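PDB 2NYG: SPbeta prophage-derived aminoglycoside N(3')-acetyltransferase-like protein YokD from Bacillus subtilis, which binds coenzyme A and, as a homodimeric member of the antibiotic N-acetyltransferase family, probably transfers acyl groups, which may contribute to antibiotic resistance. Local coordinates for residues E124-N129 against K140-I145; H130-F135 against K212-L217; Q148-L151 against E157-P160; L151-G156 against A187-P192; G228-A233 against V256-K261. All coordinates share one frame; numbering follows the deposited sequence.

Contact 1. Residues E124-N129 against K140-I145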
# COMPACT_ATOMS: atom_id res chain seq x y z
N GLU A 124 -5.17 -13.21 3.58
CA GLU A 124 -5.67 -13.67 4.88
C GLU A 124 -5.70 -12.69 6.04
O GLU A 124 -6.01 -13.06 7.17
CB GLU A 124 -4.90 -14.93 5.27
CG GLU A 124 -4.83 -15.92 4.11
CD GLU A 124 -5.38 -17.27 4.45
OE1 GLU A 124 -4.65 -18.05 5.10
OE2 GLU A 124 -6.54 -17.55 4.07
N VAL A 125 -5.41 -11.43 5.76
CA VAL A 125 -5.43 -10.39 6.78
C VAL A 125 -6.82 -9.75 6.83
O VAL A 125 -7.38 -9.37 5.81
CB VAL A 125 -4.39 -9.30 6.47
CG1 VAL A 125 -4.52 -8.16 7.47
CG2 VAL A 125 -3.01 -9.90 6.50
N LYS A 126 -7.36 -9.61 8.04
CA LYS A 126 -8.67 -9.00 8.21
C LYS A 126 -8.52 -7.60 8.79
O LYS A 126 -7.49 -7.28 9.39
CB LYS A 126 -9.52 -9.84 9.14
CG LYS A 126 -9.92 -11.20 8.57
CD LYS A 126 -11.22 -11.12 7.77
CE LYS A 126 -11.83 -12.50 7.62
NZ LYS A 126 -10.85 -13.44 7.02
N ARG A 127 -9.55 -6.77 8.61
CA ARG A 127 -9.55 -5.39 9.09
C ARG A 127 -10.87 -5.07 9.77
O ARG A 127 -11.93 -5.43 9.28
CB ARG A 127 -9.35 -4.44 7.91
CG ARG A 127 -9.09 -3.00 8.28
CD ARG A 127 -8.80 -2.19 7.04
NE ARG A 127 -8.43 -0.82 7.35
CZ ARG A 127 -8.18 0.11 6.43
NH1 ARG A 127 -8.27 -0.19 5.15
NH2 ARG A 127 -7.87 1.34 6.80
N SER A 128 -10.79 -4.36 10.91
CA SER A 128 -11.98 -3.97 11.67
C SER A 128 -12.74 -2.82 10.98
O SER A 128 -12.19 -2.09 10.15
CB SER A 128 -11.59 -3.58 13.09
OG SER A 128 -10.54 -2.64 13.09
N ASN A 129 -14.01 -2.65 11.34
CA ASN A 129 -14.81 -1.63 10.69
C ASN A 129 -14.85 -0.18 11.18
O ASN A 129 -15.82 0.54 10.93
CB ASN A 129 -16.24 -2.16 10.57
CG ASN A 129 -17.00 -1.48 9.46
OD1 ASN A 129 -16.51 -1.36 8.35
ND2 ASN A 129 -18.21 -1.02 9.77
N LYS A 140 -4.69 -17.03 14.25
CA LYS A 140 -5.67 -17.78 15.00
C LYS A 140 -6.83 -16.96 15.56
O LYS A 140 -7.98 -17.34 15.40
CB LYS A 140 -4.97 -18.52 16.15
CG LYS A 140 -5.83 -19.57 16.83
CD LYS A 140 -5.15 -20.12 18.06
CE LYS A 140 -6.02 -21.17 18.74
NZ LYS A 140 -5.41 -21.63 20.01
N HIS A 141 -6.53 -15.83 16.20
CA HIS A 141 -7.58 -15.02 16.81
C HIS A 141 -8.04 -13.73 16.12
O HIS A 141 -8.75 -12.94 16.72
CB HIS A 141 -7.20 -14.70 18.26
CG HIS A 141 -7.02 -15.92 19.11
ND1 HIS A 141 -5.78 -16.37 19.51
CD2 HIS A 141 -7.92 -16.78 19.63
CE1 HIS A 141 -5.92 -17.46 20.24
NE2 HIS A 141 -7.21 -17.73 20.33
N LYS A 142 -7.67 -13.54 14.86
CA LYS A 142 -8.05 -12.35 14.11
C LYS A 142 -9.55 -12.04 14.08
O LYS A 142 -9.95 -10.88 14.00
CB LYS A 142 -7.56 -12.48 12.67
CG LYS A 142 -8.39 -13.44 11.87
CD LYS A 142 -7.84 -13.65 10.50
CE LYS A 142 -8.70 -14.62 9.73
NZ LYS A 142 -7.92 -15.28 8.65
N ASN A 143 -10.38 -13.07 14.14
CA ASN A 143 -11.83 -12.86 14.08
C ASN A 143 -12.45 -12.31 15.35
O ASN A 143 -13.29 -11.42 15.28
CB ASN A 143 -12.53 -14.16 13.68
CG ASN A 143 -12.44 -14.43 12.20
OD1 ASN A 143 -12.63 -15.57 11.75
ND2 ASN A 143 -12.16 -13.39 11.42
N LYS A 144 -12.05 -12.82 16.51
CA LYS A 144 -12.63 -12.33 17.76
C LYS A 144 -12.06 -11.00 18.20
O LYS A 144 -12.61 -10.34 19.08
CB LYS A 144 -12.48 -13.37 18.87
CG LYS A 144 -11.07 -13.74 19.26
CD LYS A 144 -11.06 -14.80 20.37
CE LYS A 144 -11.77 -16.11 19.93
NZ LYS A 144 -11.81 -17.17 21.00
N ILE A 145 -10.99 -10.58 17.55
CA ILE A 145 -10.35 -9.33 17.87
C ILE A 145 -10.86 -8.16 17.04
O ILE A 145 -11.01 -7.05 17.56
CB ILE A 145 -8.82 -9.47 17.70
CG1 ILE A 145 -8.30 -10.50 18.70
CG2 ILE A 145 -8.13 -8.13 17.90
CD1 ILE A 145 -6.81 -10.42 18.98
O HOH W 1 -5.22 -15.51 9.15
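Lys126 and Lys142 lie obliquely across each other at the border of the mixed sheet, where edge strand 126-127 faces the first turn of helix 142-146. The motif is an antiparallel beta hairpin followed by a helix: strand 126-127 pairs with strand 135-139, and the chain then enters the helix. The closest CA atoms, those of Lys126 and Lys142, are 6.8 Å apart, and the contact is carried by long side chains. Lys142 leaves its backbone with CG between the N and the carbonyl carbon (chi1 74°) and is extended from there on, a shape that takes its ammonium group across to residue 124. There NZ donates a long hydrogen bond of 3.3 Å to Glu124 O, with a C=O...N angle of 140° and the donor tilted 19° from the carbonyl plane. A water closes the triangle, accepting from Lys142 NZ at 2.8 Å and donating to Glu124 O at 3.2 Å, so that this carbonyl oxygen receives two donors. Lys126 bends at chi2 and chi4 and crosses the end of Lys142 with its aliphatic part, Lys126 CG 3.7 Å from Lys142 CD. Both ammonium groups end up close, NZ of Lys126 being 3.8 Å from NZ of Lys142. The carboxylate of Glu124, whose OE2 is 5.3 Å from Lys142 NZ, may ease this repulsion at the surface without forming a salt bridge. Asn143, one residue further along the helix, brings its amide ND2 to 3.9 Å from Lys126 CE.

Contact 2. Residues H130-F135 against K212-L217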
# COMPACT_ATOMS: atom_id res chain seq x y z
N HIS A 130 -13.80 0.30 11.85
CA HIS A 130 -13.81 1.68 12.30
C HIS A 130 -13.19 2.56 11.22
O HIS A 130 -12.20 2.18 10.59
CB HIS A 130 -13.06 1.81 13.62
CG HIS A 130 -13.42 3.04 14.40
ND1 HIS A 130 -12.89 4.28 14.11
CD2 HIS A 130 -14.31 3.23 15.40
CE1 HIS A 130 -13.44 5.18 14.91
NE2 HIS A 130 -14.31 4.57 15.69
N PRO A 131 -13.76 3.75 10.99
CA PRO A 131 -13.28 4.70 9.98
C PRO A 131 -11.98 5.45 10.29
O PRO A 131 -11.32 5.98 9.38
CB PRO A 131 -14.47 5.63 9.81
CG PRO A 131 -15.03 5.68 11.18
CD PRO A 131 -15.03 4.21 11.57
N ASN A 132 -11.61 5.50 11.57
CA ASN A 132 -10.39 6.18 11.95
C ASN A 132 -9.38 5.30 12.64
O ASN A 132 -8.20 5.35 12.34
CB ASN A 132 -10.69 7.37 12.86
CG ASN A 132 -11.46 8.47 12.17
OD1 ASN A 132 -11.46 8.59 10.94
ND2 ASN A 132 -12.09 9.31 12.97
N TYR A 133 -9.84 4.48 13.58
CA TYR A 133 -8.94 3.64 14.36
C TYR A 133 -9.10 2.15 14.12
O TYR A 133 -9.30 1.37 15.06
CB TYR A 133 -9.15 3.96 15.83
CG TYR A 133 -9.11 5.45 16.13
CD1 TYR A 133 -7.95 6.20 15.86
CD2 TYR A 133 -10.21 6.10 16.70
CE1 TYR A 133 -7.90 7.57 16.17
CE2 TYR A 133 -10.16 7.46 17.01
CZ TYR A 133 -9.00 8.18 16.74
OH TYR A 133 -8.96 9.52 17.03
N SER A 134 -9.03 1.74 12.86
CA SER A 134 -9.16 0.34 12.53
C SER A 134 -7.86 -0.39 12.81
O SER A 134 -6.80 0.23 12.95
CB SER A 134 -9.52 0.16 11.05
OG SER A 134 -8.73 1.02 10.23
N PHE A 135 -7.96 -1.70 12.92
CA PHE A 135 -6.82 -2.57 13.13
C PHE A 135 -6.91 -3.64 12.05
O PHE A 135 -7.93 -3.80 11.40
CB PHE A 135 -6.88 -3.22 14.51
CG PHE A 135 -6.56 -2.30 15.63
CD1 PHE A 135 -5.26 -2.20 16.13
CD2 PHE A 135 -7.56 -1.52 16.21
CE1 PHE A 135 -4.97 -1.35 17.19
CE2 PHE A 135 -7.28 -0.67 17.27
CZ PHE A 135 -5.98 -0.58 17.76
N LYS A 212 -21.55 10.70 9.38
CA LYS A 212 -22.01 10.49 10.74
C LYS A 212 -21.14 11.12 11.81
O LYS A 212 -19.93 11.24 11.66
CB LYS A 212 -22.12 8.99 11.02
CG LYS A 212 -22.66 8.68 12.39
CD LYS A 212 -22.73 7.20 12.63
CE LYS A 212 -23.12 6.90 14.08
NZ LYS A 212 -23.12 5.43 14.39
N GLU A 213 -21.78 11.55 12.90
CA GLU A 213 -21.06 12.15 14.01
C GLU A 213 -21.09 11.23 15.21
O GLU A 213 -22.12 10.64 15.54
CB GLU A 213 -21.68 13.49 14.38
CG GLU A 213 -21.37 14.59 13.41
CD GLU A 213 -21.83 15.94 13.92
OE1 GLU A 213 -22.70 15.97 14.83
OE2 GLU A 213 -21.33 16.97 13.40
N TYR A 214 -19.95 11.10 15.87
CA TYR A 214 -19.84 10.25 17.03
C TYR A 214 -18.97 10.94 18.08
O TYR A 214 -18.25 11.92 17.78
CB TYR A 214 -19.24 8.90 16.62
CG TYR A 214 -17.86 8.98 15.99
CD1 TYR A 214 -16.74 8.47 16.65
CD2 TYR A 214 -17.68 9.60 14.75
CE1 TYR A 214 -15.48 8.56 16.09
CE2 TYR A 214 -16.41 9.70 14.18
CZ TYR A 214 -15.31 9.18 14.86
OH TYR A 214 -14.06 9.27 14.32
N LYS A 215 -19.04 10.45 19.31
CA LYS A 215 -18.26 11.02 20.40
C LYS A 215 -16.97 10.23 20.56
O LYS A 215 -16.93 9.03 20.30
CB LYS A 215 -19.08 11.02 21.69
CG LYS A 215 -20.31 11.93 21.62
CD LYS A 215 -21.09 11.96 22.93
CE LYS A 215 -22.24 12.97 22.86
NZ LYS A 215 -21.76 14.31 22.44
N GLU A 216 -15.92 10.92 21.00
CA GLU A 216 -14.62 10.31 21.18
C GLU A 216 -13.78 11.08 22.20
O GLU A 216 -13.98 12.27 22.40
CB GLU A 216 -13.88 10.31 19.84
CG GLU A 216 -12.58 9.56 19.87
CD GLU A 216 -12.80 8.09 20.10
OE1 GLU A 216 -13.16 7.40 19.12
OE2 GLU A 216 -12.65 7.64 21.25
N LEU A 217 -12.83 10.40 22.83
CA LEU A 217 -11.96 11.07 23.79
C LEU A 217 -10.88 11.90 23.06
O LEU A 217 -10.44 11.54 21.96
CB LEU A 217 -11.29 10.04 24.69
CG LEU A 217 -12.23 9.19 25.54
CD1 LEU A 217 -11.42 8.29 26.46
CD2 LEU A 217 -13.14 10.12 26.34
O HOH W 2 -9.33 11.62 18.92
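His130, whose ring edge faces Tyr214, has its ND1 gripped by two backbone amides: the N of Asn132 and the N of Tyr133 each donate to it at 3.1 Å. The segment is the connecting loop of the hairpin formed by strands 126-127 and 135-139, and it packs against the middle strand, 208-217, of a separate three-stranded antiparallel sheet. Both bonds to ND1 are close to straight, but the Tyr133 amide approaches far out of the ring plane and that of Asn132 less so. With NE2 bonded to Leu151 O, the imidazole is held from two sides and its rotation is fixed. Contact is made by side chains reaching across a wide backbone gap. Tyr214 sends its CE1 to 4.1 Å from His130 CE1; the ring planes stand at 74°, with centroids 5.8 Å apart. Its OH is hydrogen-bonded to Arg199 NE on the adjoining strand 196-201. Further along, Glu216 is bent at chi2 (66°), and its OE1 comes to the edge of the Tyr133 ring, 3.7 Å from CE2. Carboxylate and ring are turned 79° apart. The other carboxylate oxygen, Glu216 OE2, accepts from Leu217 N at 3.2 Å on its anti side and is also hydrogen-bonded to Tyr189 OH. A water completes the bridge: it lies 2.8 Å from Tyr133 OH and donates to Leu217 O at 3.2 Å.

Contact 3. Residues Q148-L151 against E157-P160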
# COMPACT_ATOMS: atom_id res chain seq x y z
N GLN A 148 -16.22 -7.04 16.41
CA GLN A 148 -17.13 -6.03 16.96
C GLN A 148 -17.01 -4.52 16.61
O GLN A 148 -17.99 -3.90 16.19
CB GLN A 148 -17.15 -6.20 18.48
CG GLN A 148 -17.58 -5.00 19.30
CD GLN A 148 -17.67 -5.36 20.75
OE1 GLN A 148 -17.32 -6.47 21.14
NE2 GLN A 148 -18.13 -4.41 21.56
N HIS A 149 -15.82 -3.95 16.81
CA HIS A 149 -15.51 -2.52 16.57
C HIS A 149 -16.62 -1.43 16.37
O HIS A 149 -16.96 -1.09 15.25
CB HIS A 149 -14.51 -2.40 15.42
CG HIS A 149 -13.39 -1.44 15.68
ND1 HIS A 149 -13.49 -0.38 16.56
CD2 HIS A 149 -12.13 -1.39 15.18
CE1 HIS A 149 -12.34 0.28 16.60
NE2 HIS A 149 -11.50 -0.32 15.77
N PRO A 150 -17.14 -0.87 17.47
CA PRO A 150 -18.18 0.17 17.47
C PRO A 150 -17.59 1.53 17.07
O PRO A 150 -16.41 1.80 17.27
CB PRO A 150 -18.68 0.14 18.88
CG PRO A 150 -17.43 -0.11 19.64
CD PRO A 150 -16.66 -1.13 18.84
N LEU A 151 -18.40 2.42 16.51
CA LEU A 151 -17.88 3.72 16.12
C LEU A 151 -17.47 4.57 17.33
O LEU A 151 -16.39 5.14 17.36
CB LEU A 151 -18.93 4.47 15.31
CG LEU A 151 -18.42 5.74 14.66
CD1 LEU A 151 -17.31 5.41 13.68
CD2 LEU A 151 -19.57 6.43 13.95
N GLU A 157 -12.89 0.24 25.51
CA GLU A 157 -13.55 -1.05 25.72
C GLU A 157 -14.33 -1.31 24.44
O GLU A 157 -14.81 -0.37 23.80
CB GLU A 157 -14.53 -0.97 26.89
CG GLU A 157 -14.03 -0.19 28.10
CD GLU A 157 -12.85 -0.85 28.79
OE1 GLU A 157 -12.54 -2.01 28.46
OE2 GLU A 157 -12.24 -0.22 29.67
N GLN A 158 -14.44 -2.58 24.06
CA GLN A 158 -15.17 -2.97 22.86
C GLN A 158 -14.35 -2.93 21.58
O GLN A 158 -14.67 -3.63 20.62
CB GLN A 158 -16.42 -2.12 22.68
CG GLN A 158 -17.45 -2.30 23.77
CD GLN A 158 -18.79 -1.75 23.35
OE1 GLN A 158 -18.91 -0.57 23.01
NE2 GLN A 158 -19.81 -2.60 23.35
N SER A 159 -13.31 -2.11 21.55
CA SER A 159 -12.47 -2.04 20.37
C SER A 159 -11.48 -3.21 20.48
O SER A 159 -11.44 -3.93 21.49
CB SER A 159 -11.70 -0.72 20.34
OG SER A 159 -10.62 -0.75 21.25
N PRO A 160 -10.67 -3.43 19.44
CA PRO A 160 -9.72 -4.54 19.51
C PRO A 160 -8.76 -4.51 20.69
O PRO A 160 -8.22 -5.55 21.10
CB PRO A 160 -9.01 -4.48 18.17
CG PRO A 160 -10.10 -3.99 17.27
CD PRO A 160 -10.71 -2.87 18.08
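The imidazole of His149 has Pro160 over one face: CD of the proline stands 3.6 Å from the ring centroid and only 15° off its normal, a CH-pi contact made with the two side chains crossing at about a right angle. Ser159 CB comes obliquely to the same imidazole, 3.9 Å from CE1. The chain from His149 to Ser159 forms an omega loop, without regular structure and with its ends nearly meeting: the CA atoms of His149 and Ser159 are 4.9 Å apart. It joins helix 142-146 to helix 160-166, and Ser159 is the N-cap residue of the second helix, its OG making a weak bond to Leu161 N and a further bond to Gly156 O. NE2 of His149 is satisfied by Tyr133 O, which helps to set the ring's turn over the proline. Nearer the surface, the amide planes of Gln148 and Gln158 are 88° apart. Their two NE2 atoms, 3.1 Å from each other as modelled, are both donors and form no hydrogen bond; OE1 of Gln148 instead pairs with Lys163 NZ. Gln148 CG lies anti to the backbone N (chi1 158°), and the extended chain passes across Gln158, with CG 3.5 Å from Gln158 O. Pro150 packs on the same residue: its CG is 3.7 Å from Gln158 OE1, and its CD is as far from Gln158 O, the oxygen that Gln148 CG also meets.

Contact 4. Residues L151-G156 against A187-P192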
# COMPACT_ATOMS: atom_id res chain seq x y z
N LEU A 151 -18.40 2.42 16.51
CA LEU A 151 -17.88 3.72 16.12
C LEU A 151 -17.47 4.57 17.33
O LEU A 151 -16.39 5.14 17.36
CB LEU A 151 -18.93 4.47 15.31
CG LEU A 151 -18.42 5.74 14.66
CD1 LEU A 151 -17.31 5.41 13.68
CD2 LEU A 151 -19.57 6.43 13.95
N GLU A 152 -18.37 4.66 18.30
CA GLU A 152 -18.16 5.43 19.52
C GLU A 152 -17.02 4.89 20.37
O GLU A 152 -17.01 3.73 20.77
CB GLU A 152 -19.45 5.44 20.34
CG GLU A 152 -19.47 6.44 21.47
CD GLU A 152 -20.79 6.47 22.22
OE1 GLU A 152 -21.05 5.53 23.01
OE2 GLU A 152 -21.58 7.42 22.01
N PHE A 153 -16.06 5.77 20.65
CA PHE A 153 -14.88 5.44 21.44
C PHE A 153 -14.01 4.53 20.61
O PHE A 153 -13.01 4.96 20.06
CB PHE A 153 -15.33 4.80 22.76
CG PHE A 153 -16.16 5.73 23.61
CD1 PHE A 153 -17.38 5.31 24.15
CD2 PHE A 153 -15.75 7.05 23.83
CE1 PHE A 153 -18.17 6.20 24.89
CE2 PHE A 153 -16.53 7.94 24.56
CZ PHE A 153 -17.74 7.51 25.09
N GLY A 154 -14.41 3.27 20.48
CA GLY A 154 -13.66 2.33 19.66
C GLY A 154 -12.15 2.49 19.61
O GLY A 154 -11.56 2.70 18.56
N LEU A 155 -11.53 2.38 20.77
CA LEU A 155 -10.09 2.46 20.95
C LEU A 155 -10.04 2.23 22.46
O LEU A 155 -8.99 2.16 23.09
CB LEU A 155 -9.56 3.84 20.54
CG LEU A 155 -8.04 3.93 20.36
CD1 LEU A 155 -7.49 2.61 19.80
CD2 LEU A 155 -7.69 5.08 19.44
N GLY A 156 -11.25 2.09 23.00
CA GLY A 156 -11.43 1.83 24.40
C GLY A 156 -12.03 0.44 24.52
O GLY A 156 -11.70 -0.45 23.72
N ALA A 187 -5.93 2.79 28.23
CA ALA A 187 -5.90 3.26 29.61
C ALA A 187 -6.68 4.58 29.75
O ALA A 187 -7.34 4.82 30.77
CB ALA A 187 -4.47 3.43 30.07
N GLU A 188 -6.63 5.42 28.72
CA GLU A 188 -7.34 6.70 28.76
C GLU A 188 -8.85 6.55 28.92
O GLU A 188 -9.54 7.53 29.15
CB GLU A 188 -7.03 7.54 27.51
CG GLU A 188 -5.61 8.11 27.52
CD GLU A 188 -5.23 8.84 26.25
OE1 GLU A 188 -5.22 8.21 25.17
OE2 GLU A 188 -4.91 10.05 26.33
N TYR A 189 -9.37 5.33 28.81
CA TYR A 189 -10.80 5.09 29.00
C TYR A 189 -11.07 4.46 30.38
O TYR A 189 -12.20 4.08 30.70
CB TYR A 189 -11.36 4.17 27.91
CG TYR A 189 -11.28 4.68 26.49
CD1 TYR A 189 -10.08 4.60 25.77
CD2 TYR A 189 -12.41 5.17 25.83
CE1 TYR A 189 -10.01 4.99 24.44
CE2 TYR A 189 -12.35 5.57 24.49
CZ TYR A 189 -11.14 5.47 23.80
OH TYR A 189 -11.05 5.83 22.48
N ARG A 190 -10.02 4.35 31.19
CA ARG A 190 -10.12 3.76 32.52
C ARG A 190 -9.67 4.74 33.61
O ARG A 190 -9.37 4.32 34.73
CB ARG A 190 -9.27 2.48 32.55
CG ARG A 190 -9.67 1.50 31.46
CD ARG A 190 -8.80 0.25 31.36
NE ARG A 190 -9.47 -0.77 30.56
CZ ARG A 190 -8.96 -1.95 30.23
NH1 ARG A 190 -7.75 -2.29 30.63
NH2 ARG A 190 -9.68 -2.80 29.51
N ILE A 191 -9.63 6.03 33.29
CA ILE A 191 -9.20 7.06 34.24
C ILE A 191 -10.24 8.17 34.45
O ILE A 191 -11.11 8.38 33.61
CB ILE A 191 -7.87 7.70 33.81
CG1 ILE A 191 -8.03 8.44 32.48
CG2 ILE A 191 -6.80 6.64 33.74
CD1 ILE A 191 -6.98 9.50 32.22
N PRO A 192 -10.15 8.89 35.58
CA PRO A 192 -11.06 9.99 35.94
C PRO A 192 -11.16 11.12 34.93
O PRO A 192 -12.24 11.65 34.65
CB PRO A 192 -10.52 10.46 37.29
CG PRO A 192 -9.95 9.20 37.86
CD PRO A 192 -9.22 8.60 36.69
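Tyr189 lays one face of its ring on the backbone of Gly156, whose CA sits over the ring centre, 3.3 Å from the centroid and 11° off the normal. This is a CH-pi contact, and because Gly156 has no side chain, the ring can lie directly on the main chain. With CG anti to the carbonyl carbon (chi1 -62°), the ring extends from Tyr189 along the loop toward Leu155 and Phe153. Its rim meets Phe153, where CE2 of Tyr189 is 3.5 Å from Phe153 CB. The two rings are turned 85° apart, with centroids separated by 6.0 Å. Leu155 crosses the tyrosine at about a right angle, its CB 4.0 Å from Tyr189 CZ, while the phenol oxygen, bonded to Glu216 OE2, ties the ring to strand 208-217. In the turn that carries the ring, Arg190 N donates to Ala187 O at 2.8 Å, and the guanidinium of Arg190 reaches Glu157 in a salt bridge. The arrangement is that of a type I beta turn, Ala187 to Arg190, with its third residue presenting an aromatic ring to a glycine of the loop between helices 142-146 and 160-166.

Contact 5. Residues G228-A233 against V256-K261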
# COMPACT_ATOMS: atom_id res chain seq x y z
N GLY A 228 5.83 5.25 28.69
CA GLY A 228 6.64 4.09 28.36
C GLY A 228 7.98 4.11 29.06
O GLY A 228 8.49 3.08 29.48
N GLN A 229 8.54 5.29 29.19
CA GLN A 229 9.84 5.39 29.84
C GLN A 229 9.74 5.12 31.35
O GLN A 229 10.70 4.68 31.98
CB GLN A 229 10.47 6.75 29.53
CG GLN A 229 11.24 6.75 28.19
CD GLN A 229 11.74 8.14 27.74
OE1 GLN A 229 12.24 8.92 28.54
NE2 GLN A 229 11.61 8.41 26.44
N ALA A 230 8.57 5.38 31.91
CA ALA A 230 8.33 5.16 33.32
C ALA A 230 8.06 3.66 33.53
O ALA A 230 8.44 3.06 34.54
CB ALA A 230 7.11 6.00 33.82
N PHE A 231 7.41 3.04 32.53
CA PHE A 231 7.08 1.63 32.56
C PHE A 231 8.37 0.83 32.57
O PHE A 231 8.43 -0.23 33.14
CB PHE A 231 6.28 1.29 31.30
CG PHE A 231 5.78 -0.14 31.23
CD1 PHE A 231 4.86 -0.62 32.16
CD2 PHE A 231 6.20 -0.98 30.21
CE1 PHE A 231 4.38 -1.90 32.05
CE2 PHE A 231 5.72 -2.26 30.11
CZ PHE A 231 4.81 -2.72 31.02
N GLU A 232 9.39 1.37 31.92
CA GLU A 232 10.67 0.72 31.80
C GLU A 232 11.50 0.72 33.04
O GLU A 232 12.50 0.02 33.11
CB GLU A 232 11.49 1.40 30.72
CG GLU A 232 11.50 0.73 29.35
CD GLU A 232 12.30 1.55 28.30
OE1 GLU A 232 12.85 2.63 28.67
OE2 GLU A 232 12.40 1.11 27.11
N ALA A 233 11.13 1.54 34.01
CA ALA A 233 11.91 1.62 35.23
C ALA A 233 11.90 0.30 35.98
O ALA A 233 12.95 -0.19 36.37
CB ALA A 233 11.35 2.73 36.11
N VAL A 256 -0.89 -1.56 29.61
CA VAL A 256 -2.10 -0.77 29.80
C VAL A 256 -2.30 -0.45 31.28
O VAL A 256 -2.56 0.70 31.64
CB VAL A 256 -3.36 -1.50 29.25
CG1 VAL A 256 -4.59 -0.63 29.47
CG2 VAL A 256 -3.20 -1.78 27.77
N ASP A 257 -2.16 -1.47 32.12
CA ASP A 257 -2.36 -1.27 33.54
C ASP A 257 -1.48 -0.19 34.12
O ASP A 257 -1.96 0.65 34.87
CB ASP A 257 -2.15 -2.59 34.30
CG ASP A 257 -3.26 -3.59 34.03
OD1 ASP A 257 -4.35 -3.16 33.59
OD2 ASP A 257 -3.04 -4.80 34.27
N PHE A 258 -0.20 -0.19 33.75
CA PHE A 258 0.74 0.81 34.24
C PHE A 258 0.36 2.20 33.74
O PHE A 258 0.47 3.17 34.47
CB PHE A 258 2.15 0.49 33.78
CG PHE A 258 3.19 1.42 34.33
CD1 PHE A 258 3.77 1.18 35.58
CD2 PHE A 258 3.57 2.55 33.62
CE1 PHE A 258 4.72 2.05 36.10
CE2 PHE A 258 4.52 3.44 34.13
CZ PHE A 258 5.10 3.19 35.38
N ALA A 259 -0.08 2.27 32.48
CA ALA A 259 -0.49 3.52 31.87
C ALA A 259 -1.63 4.14 32.67
O ALA A 259 -1.67 5.35 32.92
CB ALA A 259 -0.92 3.27 30.45
N GLU A 260 -2.58 3.30 33.07
CA GLU A 260 -3.71 3.75 33.84
C GLU A 260 -3.21 4.42 35.12
O GLU A 260 -3.52 5.57 35.38
CB GLU A 260 -4.63 2.56 34.16
CG GLU A 260 -5.68 2.83 35.22
CD GLU A 260 -6.71 1.72 35.29
OE1 GLU A 260 -6.32 0.55 35.11
OE2 GLU A 260 -7.90 2.02 35.52
N LYS A 261 -2.41 3.70 35.89
CA LYS A 261 -1.89 4.22 37.14
C LYS A 261 -1.07 5.50 36.99
O LYS A 261 -1.29 6.47 37.72
CB LYS A 261 -1.09 3.14 37.85
CG LYS A 261 -1.99 2.01 38.29
CD LYS A 261 -1.26 0.90 39.00
CE LYS A 261 -2.27 -0.09 39.53
NZ LYS A 261 -1.64 -1.12 40.39
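Helices 224-234 and 252-268 come close at Phe231 and Phe258, whose CA atoms are 6.6 Å apart, and no hydrogen bond joins the segments. This is a helix-helix contact whose two helices are joined through the hairpin of antiparallel strands 238-242 and 245-251, at one side of the mixed sheet. Phe258 carries the larger share. Its CG is anti to the backbone N (chi1 -175°), which sends the ring toward the neighbouring helix, where it covers backbone as well as side chain. Phe231 CA lies over one face, 3.8 Å from the ring centroid and 22° off the normal, a CH-pi contact. The Phe231 ring turns its edge toward the same aromatic group in an offset edge-to-face pair, with centroids 5.4 Å apart and planes at 62°. Phe231 CD1 is the leading atom, approaching CB and CG of Phe258. His235 joins the aromatic cluster, its ring stacked on Phe231 and also meeting Phe258. On the remaining part of the contact, the methyl group of Ala230 lies in the plane of the Phe258 ring, at its edge, with CB 3.7 Å from CE2.

Contacts 2, 3 and 4 form one cluster, with centres about 10 to 11 Å apart. Contacts 3 and 4 share Leu151 and lie along the chain within the long excursion closed by contact 2. Contact 1 precedes contact 3 and alternates with contact 2, lying about 12 Å from contact 3 between centres; segment 124-129, which holds strand 126-127, runs directly into segment 130-135 of contact 2. Contact 5 comes last and is remote, about 27 Å from contact 1 between centres, but touches contact 4 where Ala187 meets helix 252-268. Together they tie the border of the mixed sheet, through the loop before helix 160-166, to the three-stranded sheet and then to the C-terminal helix.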